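Local coordinates for protein lactate racemase (PDB 2YJG) that interconverts the D- and L-isomers of lactate as a homodimeric, nickel-dependent racemase whose activity requires a nickel-pincer nucleotide cofactor, at residues Ile81-Leu86 with Val166-Ile171; Ala177-Gly182 with Lys261-Val266; Gly327-Phe332 with Tyr381-Asp386; Lys333-Pro338 with Met342-Ser347. All blocks are in the same frame, centred on the assembly; numbering follows the deposited sequence.

Contact 1: residues Ile81-Leu86 with Val166-Ile171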
loop_
_atom_site.group_PDB
_atom_site.type_symbol
_atom_site.label_atom_id
_atom_site.label_comp_id
_atom_site.label_asym_id
_atom_site.label_seq_id
_atom_site.Cartn_x
_atom_site.Cartn_y
_atom_site.Cartn_z
ATOM N N ILE A 81 -7.196 12.656 7.060
ATOM C CA ILE A 81 -7.108 13.951 7.687
ATOM C C ILE A 81 -6.482 13.819 9.077
ATOM O O ILE A 81 -5.536 14.538 9.433
ATOM C CB ILE A 81 -8.468 14.605 7.793
ATOM C CG1 ILE A 81 -9.008 14.970 6.381
ATOM C CG2 ILE A 81 -8.329 15.826 8.710
ATOM C CD1 ILE A 81 -10.502 15.319 6.335
ATOM N N THR A 82 -6.962 12.855 9.841
ATOM C CA THR A 82 -6.625 12.774 11.260
ATOM C C THR A 82 -5.242 12.196 11.539
ATOM O O THR A 82 -4.533 12.722 12.379
ATOM C CB THR A 82 -7.667 11.935 12.019
ATOM O OG1 THR A 82 -7.786 10.666 11.386
ATOM C CG2 THR A 82 -9.037 12.655 12.067
ATOM N N LEU A 83 -4.845 11.143 10.823
ATOM C CA LEU A 83 -3.524 10.536 11.078
ATOM C C LEU A 83 -2.318 11.472 10.865
ATOM O O LEU A 83 -1.443 11.489 11.733
ATOM C CB LEU A 83 -3.380 9.242 10.310
ATOM C CG LEU A 83 -4.168 8.093 10.938
ATOM C CD1 LEU A 83 -4.105 6.859 10.023
ATOM C CD2 LEU A 83 -3.634 7.764 12.433
ATOM N N PRO A 84 -2.276 12.254 9.745
ATOM C CA PRO A 84 -1.134 13.165 9.633
ATOM C C PRO A 84 -1.050 14.180 10.764
ATOM O O PRO A 84 0.058 14.629 11.140
ATOM C CB PRO A 84 -1.386 13.881 8.321
ATOM C CG PRO A 84 -2.076 12.915 7.480
ATOM C CD PRO A 84 -3.015 12.186 8.461
ATOM N N LEU A 85 -2.196 14.607 11.263
ATOM C CA LEU A 85 -2.200 15.625 12.327
ATOM C C LEU A 85 -1.806 14.999 13.638
ATOM O O LEU A 85 -1.083 15.598 14.427
ATOM C CB LEU A 85 -3.570 16.291 12.421
ATOM C CG LEU A 85 -3.978 17.155 11.235
ATOM C CD1 LEU A 85 -5.453 17.501 11.341
ATOM C CD2 LEU A 85 -3.093 18.360 11.170
ATOM N N LEU A 86 -2.195 13.739 13.855
ATOM C CA LEU A 86 -1.680 13.041 15.048
ATOM C C LEU A 86 -0.167 12.766 14.993
ATOM O O LEU A 86 0.566 12.944 15.992
ATOM C CB LEU A 86 -2.412 11.702 15.207
ATOM C CG LEU A 86 -3.808 11.697 15.827
ATOM C CD1 LEU A 86 -4.465 10.332 15.525
ATOM C CD2 LEU A 86 -3.751 11.915 17.351
ATOM N N VAL A 166 -1.893 5.231 21.960
ATOM C CA VAL A 166 -2.834 6.247 21.546
ATOM C C VAL A 166 -3.928 5.579 20.684
ATOM O O VAL A 166 -3.670 4.560 20.035
ATOM C CB VAL A 166 -2.076 7.336 20.710
ATOM C CG1 VAL A 166 -3.001 8.289 20.076
ATOM C CG2 VAL A 166 -1.155 8.097 21.598
ATOM N N ALA A 167 -5.087 6.208 20.573
ATOM C CA ALA A 167 -6.109 5.730 19.593
ATOM C C ALA A 167 -6.862 6.873 18.969
ATOM O O ALA A 167 -7.063 7.926 19.613
ATOM C CB ALA A 167 -7.114 4.837 20.271
ATOM N N GLU A 168 -7.313 6.645 17.736
ATOM C CA GLU A 168 -8.233 7.524 17.112
ATOM C C GLU A 168 -9.514 6.767 16.810
ATOM O O GLU A 168 -9.577 5.529 16.854
ATOM C CB GLU A 168 -7.672 8.172 15.870
ATOM C CG GLU A 168 -7.376 7.241 14.706
ATOM C CD GLU A 168 -7.361 7.956 13.350
ATOM O OE1 GLU A 168 -7.447 9.208 13.330
ATOM O OE2 GLU A 168 -7.275 7.262 12.300
ATOM N N GLY A 169 -10.566 7.515 16.535
ATOM C CA GLY A 169 -11.879 6.886 16.321
ATOM C C GLY A 169 -12.936 7.926 16.002
ATOM O O GLY A 169 -12.621 9.106 15.802
ATOM N N PHE A 170 -14.202 7.514 16.017
ATOM C CA PHE A 170 -15.325 8.461 15.856
ATOM C C PHE A 170 -16.464 8.069 16.815
ATOM O O PHE A 170 -16.509 6.886 17.348
ATOM C CB PHE A 170 -15.817 8.497 14.405
ATOM C CG PHE A 170 -16.680 7.382 14.044
ATOM C CD1 PHE A 170 -16.258 6.084 14.173
ATOM C CD2 PHE A 170 -17.939 7.614 13.579
ATOM C CE1 PHE A 170 -17.118 5.061 13.893
ATOM C CE2 PHE A 170 -18.760 6.589 13.259
ATOM C CZ PHE A 170 -18.343 5.326 13.427
ATOM N N ILE A 171 -17.360 9.019 17.050
ATOM C CA ILE A 171 -18.387 8.832 18.082
ATOM C C ILE A 171 -19.774 8.957 17.475
ATOM O O ILE A 171 -20.088 10.004 16.883
ATOM C CB ILE A 171 -18.241 9.848 19.236
ATOM C CG1 ILE A 171 -16.991 9.641 20.028
ATOM C CG2 ILE A 171 -19.472 9.705 20.169
ATOM C CD1 ILE A 171 -16.587 10.815 20.939
#

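Contact 2: residues Ala177-Gly182 with Lys261-Val266. With SO4 (sulfate ion), chain E.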
loop_
_atom_site.group_PDB
_atom_site.type_symbol
_atom_site.label_atom_id
_atom_site.label_comp_id
_atom_site.label_asym_id
_atom_site.label_seq_id
_atom_site.Cartn_x
_atom_site.Cartn_y
_atom_site.Cartn_z
ATOM N N ALA A 177 -23.679 -0.850 22.947
ATOM C CA ALA A 177 -22.547 -0.258 23.643
ATOM C C ALA A 177 -22.741 1.222 23.987
ATOM O O ALA A 177 -21.856 1.840 24.546
ATOM C CB ALA A 177 -21.259 -0.400 22.794
ATOM N N GLY A 178 -23.895 1.786 23.632
ATOM C CA GLY A 178 -24.234 3.175 23.981
ATOM C C GLY A 178 -23.752 4.128 22.933
ATOM O O GLY A 178 -24.547 4.820 22.267
ATOM N N PHE A 179 -22.428 4.185 22.795
ATOM C CA PHE A 179 -21.787 4.943 21.723
ATOM C C PHE A 179 -20.598 4.181 21.188
ATOM O O PHE A 179 -20.045 3.340 21.867
ATOM C CB PHE A 179 -21.282 6.318 22.233
ATOM C CG PHE A 179 -22.354 7.201 22.756
ATOM C CD1 PHE A 179 -22.798 7.112 24.053
ATOM C CD2 PHE A 179 -22.846 8.203 21.963
ATOM C CE1 PHE A 179 -23.832 7.957 24.526
ATOM C CE2 PHE A 179 -23.854 9.068 22.391
ATOM C CZ PHE A 179 -24.356 8.953 23.701
ATOM N N SER A 180 -20.185 4.535 19.975
ATOM C CA SER A 180 -18.909 4.112 19.425
ATOM C C SER A 180 -17.748 4.906 20.005
ATOM O O SER A 180 -17.949 5.887 20.751
ATOM C CB SER A 180 -18.964 4.235 17.888
ATOM O OG SER A 180 -18.888 5.585 17.447
ATOM N N GLY A 181 -16.536 4.478 19.677
ATOM C CA GLY A 181 -15.300 5.215 20.007
ATOM C C GLY A 181 -14.684 4.987 21.388
ATOM O O GLY A 181 -15.004 4.031 22.083
ATOM N N GLY A 182 -13.726 5.831 21.701
ATOM C CA GLY A 182 -12.970 5.796 22.954
ATOM C C GLY A 182 -12.437 4.388 23.149
ATOM O O GLY A 182 -11.809 3.815 22.218
ATOM N N LYS A 261 -17.009 13.741 26.741
ATOM C CA LYS A 261 -17.353 15.063 26.218
ATOM C C LYS A 261 -17.895 14.944 24.783
ATOM O O LYS A 261 -18.872 15.581 24.415
ATOM C CB LYS A 261 -16.133 16.012 26.315
ATOM C CG LYS A 261 -16.384 17.403 25.826
ATOM C CD LYS A 261 -17.527 18.151 26.588
ATOM C CE LYS A 261 -18.430 18.946 25.572
ATOM N NZ LYS A 261 -19.459 18.100 24.818
ATOM N N GLY A 262 -17.314 14.048 23.998
ATOM C CA GLY A 262 -17.854 13.770 22.671
ATOM C C GLY A 262 -19.239 13.137 22.686
ATOM O O GLY A 262 -20.136 13.505 21.889
ATOM N N CYS A 263 -19.447 12.219 23.594
ATOM C CA CYS A 263 -20.757 11.531 23.706
ATOM C C CYS A 263 -21.797 12.509 24.168
ATOM O O CYS A 263 -22.963 12.427 23.740
ATOM C CB CYS A 263 -20.676 10.353 24.684
ATOM S SG CYS A 263 -19.701 8.936 24.086
ATOM N N GLU A 264 -21.402 13.443 25.045
ATOM C CA GLU A 264 -22.349 14.454 25.477
ATOM C C GLU A 264 -22.769 15.276 24.270
ATOM O O GLU A 264 -23.920 15.587 24.133
ATOM C CB GLU A 264 -21.814 15.370 26.594
ATOM C CG GLU A 264 -21.595 14.647 27.900
ATOM C CD GLU A 264 -20.672 15.432 28.841
ATOM O OE1 GLU A 264 -20.124 16.489 28.454
ATOM O OE2 GLU A 264 -20.519 14.993 29.967
ATOM N N PHE A 265 -21.842 15.638 23.412
ATOM C CA PHE A 265 -22.148 16.401 22.222
ATOM C C PHE A 265 -23.139 15.593 21.312
ATOM O O PHE A 265 -24.172 16.102 20.862
ATOM C CB PHE A 265 -20.850 16.808 21.494
ATOM C CG PHE A 265 -21.085 17.535 20.198
ATOM C CD1 PHE A 265 -21.521 18.841 20.185
ATOM C CD2 PHE A 265 -20.891 16.905 18.992
ATOM C CE1 PHE A 265 -21.778 19.473 18.987
ATOM C CE2 PHE A 265 -21.123 17.577 17.792
ATOM C CZ PHE A 265 -21.560 18.846 17.811
ATOM N N VAL A 266 -22.808 14.343 21.062
ATOM C CA VAL A 266 -23.616 13.469 20.227
ATOM C C VAL A 266 -24.966 13.298 20.831
ATOM O O VAL A 266 -25.927 13.353 20.071
ATOM C CB VAL A 266 -22.898 12.147 19.872
ATOM C CG1 VAL A 266 -23.787 11.218 19.101
ATOM C CG2 VAL A 266 -21.637 12.442 19.037
HETATM S S SO4 E . -15.835 1.508 16.888
HETATM O O1 SO4 E . -14.512 1.483 17.512
HETATM O O2 SO4 E . -15.725 2.386 15.698
HETATM O O3 SO4 E . -16.362 0.182 16.458
HETATM O O4 SO4 E . -16.672 2.029 17.916
#

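Contact 3: residues Gly327-Phe332 with Tyr381-Asp386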
loop_
_atom_site.group_PDB
_atom_site.type_symbol
_atom_site.label_atom_id
_atom_site.label_comp_id
_atom_site.label_asym_id
_atom_site.label_seq_id
_atom_site.Cartn_x
_atom_site.Cartn_y
_atom_site.Cartn_z
ATOM N N GLY A 327 -25.904 -17.412 10.569
ATOM C CA GLY A 327 -26.216 -17.794 11.974
ATOM C C GLY A 327 -27.378 -16.947 12.527
ATOM O O GLY A 327 -28.350 -17.463 13.075
ATOM N N PHE A 328 -27.282 -15.639 12.300
ATOM C CA PHE A 328 -28.366 -14.700 12.632
ATOM C C PHE A 328 -29.659 -15.216 12.089
ATOM O O PHE A 328 -30.624 -15.315 12.816
ATOM C CB PHE A 328 -27.999 -13.323 12.035
ATOM C CG PHE A 328 -29.131 -12.309 12.050
ATOM C CD1 PHE A 328 -29.655 -11.834 13.241
ATOM C CD2 PHE A 328 -29.577 -11.743 10.855
ATOM C CE1 PHE A 328 -30.664 -10.851 13.233
ATOM C CE2 PHE A 328 -30.566 -10.773 10.828
ATOM C CZ PHE A 328 -31.128 -10.327 12.012
ATOM N N TYR A 329 -29.679 -15.569 10.792
ATOM C CA TYR A 329 -30.884 -16.024 10.111
ATOM C C TYR A 329 -31.433 -17.354 10.680
ATOM O O TYR A 329 -32.643 -17.518 10.931
ATOM C CB TYR A 329 -30.537 -16.171 8.648
ATOM C CG TYR A 329 -31.564 -16.797 7.770
ATOM C CD1 TYR A 329 -32.852 -16.286 7.679
ATOM C CD2 TYR A 329 -31.234 -17.923 6.970
ATOM C CE1 TYR A 329 -33.799 -16.870 6.827
ATOM C CE2 TYR A 329 -32.169 -18.479 6.105
ATOM C CZ TYR A 329 -33.447 -17.940 6.019
ATOM O OH TYR A 329 -34.374 -18.520 5.174
ATOM N N ARG A 330 -30.527 -18.297 10.846
ATOM C CA ARG A 330 -30.784 -19.681 11.300
ATOM C C ARG A 330 -31.382 -19.726 12.712
ATOM O O ARG A 330 -32.177 -20.560 12.993
ATOM C CB ARG A 330 -29.461 -20.451 11.241
ATOM C CG ARG A 330 -29.433 -21.990 11.415
ATOM C CD ARG A 330 -27.927 -22.582 11.272
ATOM N NE ARG A 330 -26.842 -21.711 11.830
ATOM C CZ ARG A 330 -25.526 -21.809 11.559
ATOM N NH1 ARG A 330 -25.052 -22.767 10.740
ATOM N NH2 ARG A 330 -24.661 -20.929 12.109
ATOM N N TRP A 331 -31.060 -18.778 13.568
ATOM C CA TRP A 331 -31.704 -18.716 14.870
ATOM C C TRP A 331 -33.201 -18.687 14.713
ATOM O O TRP A 331 -33.846 -19.411 15.396
ATOM C CB TRP A 331 -31.242 -17.500 15.696
ATOM C CG TRP A 331 -29.935 -17.690 16.376
ATOM C CD1 TRP A 331 -28.794 -16.986 16.167
ATOM C CD2 TRP A 331 -29.659 -18.580 17.470
ATOM N NE1 TRP A 331 -27.815 -17.429 17.023
ATOM C CE2 TRP A 331 -28.342 -18.374 17.861
ATOM C CE3 TRP A 331 -30.427 -19.540 18.150
ATOM C CZ2 TRP A 331 -27.722 -19.165 18.849
ATOM C CZ3 TRP A 331 -29.809 -20.308 19.162
ATOM C CH2 TRP A 331 -28.527 -20.060 19.535
ATOM N N PHE A 332 -33.714 -17.895 13.755
ATOM C CA PHE A 332 -35.135 -17.750 13.519
ATOM C C PHE A 332 -35.671 -18.892 12.661
ATOM O O PHE A 332 -36.731 -19.468 12.947
ATOM C CB PHE A 332 -35.411 -16.421 12.862
ATOM C CG PHE A 332 -35.082 -15.277 13.770
ATOM C CD1 PHE A 332 -33.779 -14.794 13.835
ATOM C CD2 PHE A 332 -36.007 -14.789 14.620
ATOM C CE1 PHE A 332 -33.431 -13.801 14.690
ATOM C CE2 PHE A 332 -35.663 -13.767 15.538
ATOM C CZ PHE A 332 -34.399 -13.297 15.577
ATOM N N TYR A 381 -38.141 -11.235 0.692
ATOM C CA TYR A 381 -39.421 -11.446 1.318
ATOM C C TYR A 381 -39.457 -12.742 2.078
ATOM O O TYR A 381 -40.047 -12.803 3.160
ATOM C CB TYR A 381 -40.573 -11.394 0.318
ATOM C CG TYR A 381 -40.843 -10.060 -0.383
ATOM C CD1 TYR A 381 -40.431 -8.811 0.153
ATOM C CD2 TYR A 381 -41.624 -10.032 -1.557
ATOM C CE1 TYR A 381 -40.709 -7.586 -0.509
ATOM C CE2 TYR A 381 -41.914 -8.820 -2.224
ATOM C CZ TYR A 381 -41.459 -7.580 -1.709
ATOM O OH TYR A 381 -41.788 -6.343 -2.395
ATOM N N GLU A 382 -38.854 -13.788 1.518
ATOM C CA GLU A 382 -38.920 -15.094 2.195
ATOM C C GLU A 382 -38.104 -15.068 3.464
ATOM O O GLU A 382 -38.523 -15.596 4.491
ATOM C CB GLU A 382 -38.475 -16.196 1.242
ATOM C CG GLU A 382 -39.435 -16.345 0.072
ATOM C CD GLU A 382 -40.927 -16.614 0.465
ATOM O OE1 GLU A 382 -41.242 -17.375 1.438
ATOM O OE2 GLU A 382 -41.801 -16.062 -0.245
ATOM N N TYR A 383 -36.975 -14.360 3.441
ATOM C CA TYR A 383 -36.173 -14.240 4.665
ATOM C C TYR A 383 -36.982 -13.545 5.765
ATOM O O TYR A 383 -36.989 -13.931 6.954
ATOM C CB TYR A 383 -34.904 -13.425 4.453
ATOM C CG TYR A 383 -33.874 -13.983 3.497
ATOM C CD1 TYR A 383 -33.632 -15.339 3.402
ATOM C CD2 TYR A 383 -33.112 -13.120 2.728
ATOM C CE1 TYR A 383 -32.657 -15.820 2.555
ATOM C CE2 TYR A 383 -32.138 -13.577 1.880
ATOM C CZ TYR A 383 -31.925 -14.941 1.782
ATOM O OH TYR A 383 -30.948 -15.388 0.929
ATOM N N VAL A 384 -37.620 -12.453 5.383
ATOM C CA VAL A 384 -38.355 -11.655 6.339
ATOM C C VAL A 384 -39.465 -12.511 6.985
ATOM O O VAL A 384 -39.656 -12.483 8.231
ATOM C CB VAL A 384 -38.974 -10.399 5.648
ATOM C CG1 VAL A 384 -39.961 -9.715 6.605
ATOM C CG2 VAL A 384 -37.878 -9.452 5.163
ATOM N N LYS A 385 -40.180 -13.294 6.156
ATOM C CA LYS A 385 -41.214 -14.223 6.662
ATOM C C LYS A 385 -40.644 -15.305 7.598
ATOM O O LYS A 385 -41.223 -15.646 8.651
ATOM C CB LYS A 385 -41.932 -14.905 5.489
ATOM C CG LYS A 385 -42.886 -14.056 4.730
ATOM C CD LYS A 385 -43.565 -14.853 3.608
ATOM C CE LYS A 385 -43.960 -14.032 2.415
ATOM N NZ LYS A 385 -43.867 -14.845 1.135
ATOM N N ASP A 386 -39.485 -15.808 7.227
ATOM C CA ASP A 386 -38.792 -16.832 7.979
ATOM C C ASP A 386 -38.324 -16.283 9.334
ATOM O O ASP A 386 -38.108 -17.035 10.264
ATOM C CB ASP A 386 -37.565 -17.327 7.205
ATOM C CG ASP A 386 -37.904 -18.291 6.061
ATOM O OD1 ASP A 386 -39.057 -18.650 5.887
ATOM O OD2 ASP A 386 -36.961 -18.670 5.357
#

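Contact 4: residues Lys333-Pro338 with Met342-Ser347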
loop_
_atom_site.group_PDB
_atom_site.type_symbol
_atom_site.label_atom_id
_atom_site.label_comp_id
_atom_site.label_asym_id
_atom_site.label_seq_id
_atom_site.Cartn_x
_atom_site.Cartn_y
_atom_site.Cartn_z
ATOM N N LYS A 333 -34.887 -19.247 11.661
ATOM C CA LYS A 333 -35.352 -20.267 10.700
ATOM C C LYS A 333 -35.584 -21.589 11.419
ATOM O O LYS A 333 -36.561 -22.301 11.093
ATOM C CB LYS A 333 -34.342 -20.436 9.592
ATOM C CG LYS A 333 -34.706 -21.523 8.610
ATOM C CD LYS A 333 -35.431 -21.033 7.408
ATOM C CE LYS A 333 -35.423 -22.178 6.334
ATOM N NZ LYS A 333 -35.817 -21.682 4.999
ATOM N N GLU A 334 -34.730 -21.872 12.404
ATOM C CA GLU A 334 -34.753 -23.114 13.206
ATOM C C GLU A 334 -35.593 -23.068 14.530
ATOM O O GLU A 334 -35.588 -24.029 15.288
ATOM C CB GLU A 334 -33.323 -23.491 13.582
ATOM C CG GLU A 334 -32.343 -23.650 12.381
ATOM C CD GLU A 334 -32.594 -24.929 11.610
ATOM O OE1 GLU A 334 -32.892 -25.954 12.279
ATOM O OE2 GLU A 334 -32.505 -24.932 10.356
ATOM N N SER A 335 -36.332 -21.990 14.799
ATOM C CA SER A 335 -37.056 -21.891 16.056
ATOM C C SER A 335 -38.543 -21.714 15.838
ATOM O O SER A 335 -38.994 -21.437 14.717
ATOM C CB SER A 335 -36.502 -20.723 16.943
ATOM O OG SER A 335 -35.138 -20.932 17.240
ATOM N N LYS A 336 -39.305 -21.838 16.913
ATOM C CA LYS A 336 -40.790 -21.790 16.812
ATOM C C LYS A 336 -41.374 -20.398 16.685
ATOM O O LYS A 336 -42.455 -20.202 16.108
ATOM C CB LYS A 336 -41.426 -22.428 18.041
ATOM C CG LYS A 336 -41.134 -23.931 18.232
ATOM C CD LYS A 336 -41.895 -24.581 19.413
ATOM C CE LYS A 336 -41.502 -24.013 20.790
ATOM N NZ LYS A 336 -42.088 -24.752 21.967
ATOM N N ASP A 337 -40.744 -19.449 17.356
ATOM C CA ASP A 337 -41.232 -18.084 17.429
ATOM C C ASP A 337 -40.152 -17.285 18.100
ATOM O O ASP A 337 -39.146 -17.854 18.539
ATOM C CB ASP A 337 -42.556 -17.983 18.208
ATOM C CG ASP A 337 -42.512 -18.613 19.595
ATOM O OD1 ASP A 337 -41.458 -18.631 20.283
ATOM O OD2 ASP A 337 -43.615 -19.040 20.034
ATOM N N PRO A 338 -40.337 -15.967 18.195
ATOM C CA PRO A 338 -39.256 -15.198 18.807
ATOM C C PRO A 338 -38.922 -15.536 20.280
ATOM O O PRO A 338 -37.740 -15.379 20.671
ATOM C CB PRO A 338 -39.723 -13.748 18.660
ATOM C CG PRO A 338 -40.749 -13.790 17.495
ATOM C CD PRO A 338 -41.318 -15.151 17.459
ATOM N N MET A 342 -35.198 -16.304 21.911
ATOM C CA MET A 342 -34.702 -15.704 23.096
ATOM C C MET A 342 -34.306 -16.754 24.139
ATOM O O MET A 342 -33.233 -16.704 24.713
ATOM C CB MET A 342 -35.740 -14.778 23.651
ATOM C CG MET A 342 -35.394 -14.019 24.873
ATOM S SD MET A 342 -33.947 -12.974 24.772
ATOM C CE MET A 342 -34.724 -11.535 23.875
ATOM N N ASN A 343 -35.163 -17.740 24.342
ATOM C CA ASN A 343 -34.913 -18.727 25.376
ATOM C C ASN A 343 -33.619 -19.523 25.087
ATOM O O ASN A 343 -32.817 -19.744 26.005
ATOM C CB ASN A 343 -36.063 -19.702 25.454
ATOM C CG ASN A 343 -37.319 -19.080 25.997
ATOM O OD1 ASN A 343 -37.274 -18.046 26.694
ATOM N ND2 ASN A 343 -38.448 -19.725 25.741
ATOM N N LYS A 344 -33.451 -19.886 23.849
ATOM C CA LYS A 344 -32.225 -20.538 23.381
ATOM C C LYS A 344 -31.026 -19.687 23.607
ATOM O O LYS A 344 -30.022 -20.174 24.117
ATOM C CB LYS A 344 -32.321 -20.928 21.916
ATOM C CG LYS A 344 -33.414 -21.962 21.579
ATOM C CD LYS A 344 -33.506 -22.191 20.092
ATOM C CE LYS A 344 -34.519 -23.283 19.727
ATOM N NZ LYS A 344 -34.564 -23.398 18.241
ATOM N N ILE A 345 -31.076 -18.409 23.214
ATOM C CA ILE A 345 -29.897 -17.595 23.352
ATOM C C ILE A 345 -29.529 -17.278 24.833
ATOM O O ILE A 345 -28.343 -17.236 25.227
ATOM C CB ILE A 345 -29.970 -16.335 22.455
ATOM C CG1 ILE A 345 -29.930 -16.763 20.978
ATOM C CG2 ILE A 345 -28.758 -15.458 22.787
ATOM C CD1 ILE A 345 -30.311 -15.616 19.920
ATOM N N LEU A 346 -30.533 -17.026 25.642
ATOM C CA LEU A 346 -30.309 -16.778 27.042
ATOM C C LEU A 346 -29.742 -18.008 27.754
ATOM O O LEU A 346 -29.157 -17.844 28.812
ATOM C CB LEU A 346 -31.606 -16.396 27.760
ATOM C CG LEU A 346 -32.135 -14.989 27.454
ATOM C CD1 LEU A 346 -33.436 -14.713 28.203
ATOM C CD2 LEU A 346 -31.074 -14.003 27.792
ATOM N N SER A 347 -29.938 -19.209 27.193
ATOM C CA SER A 347 -29.342 -20.433 27.783
ATOM C C SER A 347 -27.817 -20.478 27.570
ATOM O O SER A 347 -27.161 -21.352 28.108
ATOM C CB SER A 347 -29.993 -21.695 27.222
ATOM O OG SER A 347 -29.478 -22.036 25.955
#

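Contact 1: residues Ile81-Leu86 with Val166-Ile171
Thr82 and Glu168 meet because their first torsions are alike: OG1 of Thr82 (chi1 54°) and CG of Glu168 (chi1 66°) each lie between their own backbone N and carbonyl carbon. Beyond CG the glutamate chain is extended (chi2 157°), which carries its carboxylate from strand 164-170 up to helix 79-91. The hydroxyl of Thr82 donates to Glu168, with OG1 and OE1 2.5 Å apart, a very short hydrogen bond. CB of Thr82 is also near, 3.0 Å from the same OE1.

Two leucines of the helix add apolar contacts. Leu83 runs across the glutamate at about a right angle and brings CG to 3.5 Å from OE2 of Glu168, with CD2 of Leu83 3.8 Å from CD of the carboxylate. One helical turn after Thr82, Leu86 lies obliquely to the glutamate and touches it through CD1, 3.9 Å from CB of Glu168. The short segments are nearly antiparallel, with axes 10.0 Å apart at closest, and Glu168 reaches across this interval.

All four touching residues are buried, so the carboxylate needs polar partners inside the layer. Its other oxygen, OE2, is hydrogen-bonded to the hydroxyls of Thr70 and Ser79. Hydroxyls of Thr82, Thr70 and Ser79 thus grip this carboxylate, and their convergence probably fixes its rotation at the helix-sheet interface, beside the two leucines.

Contact 2: residues Ala177-Gly182 with Lys261-Val266
Phe179 presents one ring face to Cys263 and one edge to Val266. Over the face there are two aromatic interactions. CB of Cys263 makes a CH-pi contact 3.8 Å from the centroid of the Phe179 ring and only 4° from its normal, almost directly above the centre. SG of Cys263 adds a sulfur-aromatic contact displaced toward the root of the ring, where SG comes within 3.4 Å of CG of Phe179. The cysteine's first torsion (chi1 -70°, SG anti to the carbonyl carbon) swings the sulfur that way.

Apolar packing takes the edge: CG1 of Val266 lies in the ring plane, 3.9 Å from CE2 of Phe179. With an alanine at Phe179, Cys263 and Val266 would probably lose their aromatic partner and a gap would open against helix 257-270.

On the sulfate side, the backbone N of Gly181 donates to O4 over 3.0 Å at a nearly straight 166°, and Arg75 NE is hydrogen-bonded to the same ion, which probably came from the crystallisation liquor.

The side chain of Phe179 lies about 6 Å from that of His174, probably a proton donor/acceptor, and about 7 Å from that of Lys184, the probable covalent cofactor attachment, so this packing probably backs the active-site loop.

Contact 3: residues Gly327-Phe332 with Tyr381-Asp386
Tyr329 and Tyr383 form an edge-to-face pair, the edge of Tyr383 turned toward the face of Tyr329. The ring centroids are 5.2 Å apart and the planes stand at 73°, with CD1 of Tyr383 3.7 Å from CZ of Tyr329. In return, the hydroxyl of Tyr329 lies in the plane of the Tyr383 ring, at its edge. His323 joins the group, stacking on Tyr329 and also meeting the ring of Tyr383.

The edge of Tyr329 is occupied by Asp386. Its carboxylate is turned 28° from the ring plane; OH of Tyr329 donates to OD2 of Asp386 over 2.6 Å, and OD2 accepts with its anti lone pair, the one facing away from the other oxygen. CB of Asp386 also packs 3.8 Å from CE1 of Tyr329. Tyr329 reaches both partners because CG stands anti to its backbone N, which sends the ring out from its helix. Lys333 forms a salt bridge to the same OD2, so the tyrosine shares this oxygen with a cation. One turn further along, CB of Phe332 rests 3.8 Å from the carbonyl O of Asp386.

The two helical segments are inclined at 54°, with axes 10.1 Å apart at closest. Phe332 continues inward onto Ala360 and Leu363 of helix 357-369, Tyr383 also touches Ile293 of helix 293-305, and Val384 packs on Pro391 of strand 390-392, an outermost strand of the parallel sheet.

Contact 4: residues Lys333-Pro338 with Met342-Ser347
Lys344 lays the end of its side chain alongside the hydroxyl of Ser335. CD and CE of Lys344 both pass 3.5 Å from OG of Ser335, and NZ of Lys344 donates to that OG in a 2.7 Å hydrogen bond. The lysine is extended beyond CG, every later torsion being close to 180°, and so spans from helix 338-346 back to the loop after helix 326-333. The same NZ is 3.2 Å from the carbonyl O of Glu334, the first residue to leave helical geometry. Closer to its root, Lys344 packs on Trp331 of the preceding helix. A methionine in place of Lys344 would probably leave the hydroxyl of Ser335 without its ammonium partner and the turn less firmly tied to the helix.

Ser335 is gripped from a second direction by a hydrogen bond between its OG and the carbonyl O of Trp331. At the start of helix 338-346, Asp337 occupies the N-cap and its OD1 accepts from the backbone N of Asp340. Pro338 follows in the first turn, where its carbonyl O accepts from N of Met342 over 3.0 Å with an N-H...O angle of 166°. Further along the chain, OG of Ser347 donates to the carbonyl O of Lys344 over 2.7 Å.

This surface connection between helices 326-333 and 338-346 is thus tied across the turn by polar contacts, beside packing on Trp331. The carboxylate of Glu334 stays distant, its OE1 6.7 Å from NZ of Lys344, and the ion pair with Asp340 is long and weak, so charge probably contributes mostly at longer range.

Overall arrangement
The contacts form two pairs: 1 and 2 come in series, while contact 4 lies between the two segments of contact 3. Contacts 1 and 2 have centres 15 Å apart and touch: Phe170 of strand 164-170 is probably hydrogen-bonded through its O to OG of Ser180, and Ile171 packs against helix 257-270. Together they link the mixed sheet to residues near the probable cofactor site. Contacts 3 and 4, centres 12 Å apart, both belong to the C-terminal domain; the Asp386-Lys333 salt bridge and the packing of Trp331 on Lys344 and Ile345 join them. About 32 Å separates the centre of contact 2 from those of contacts 3 and 4, which are structural packing away from the active site.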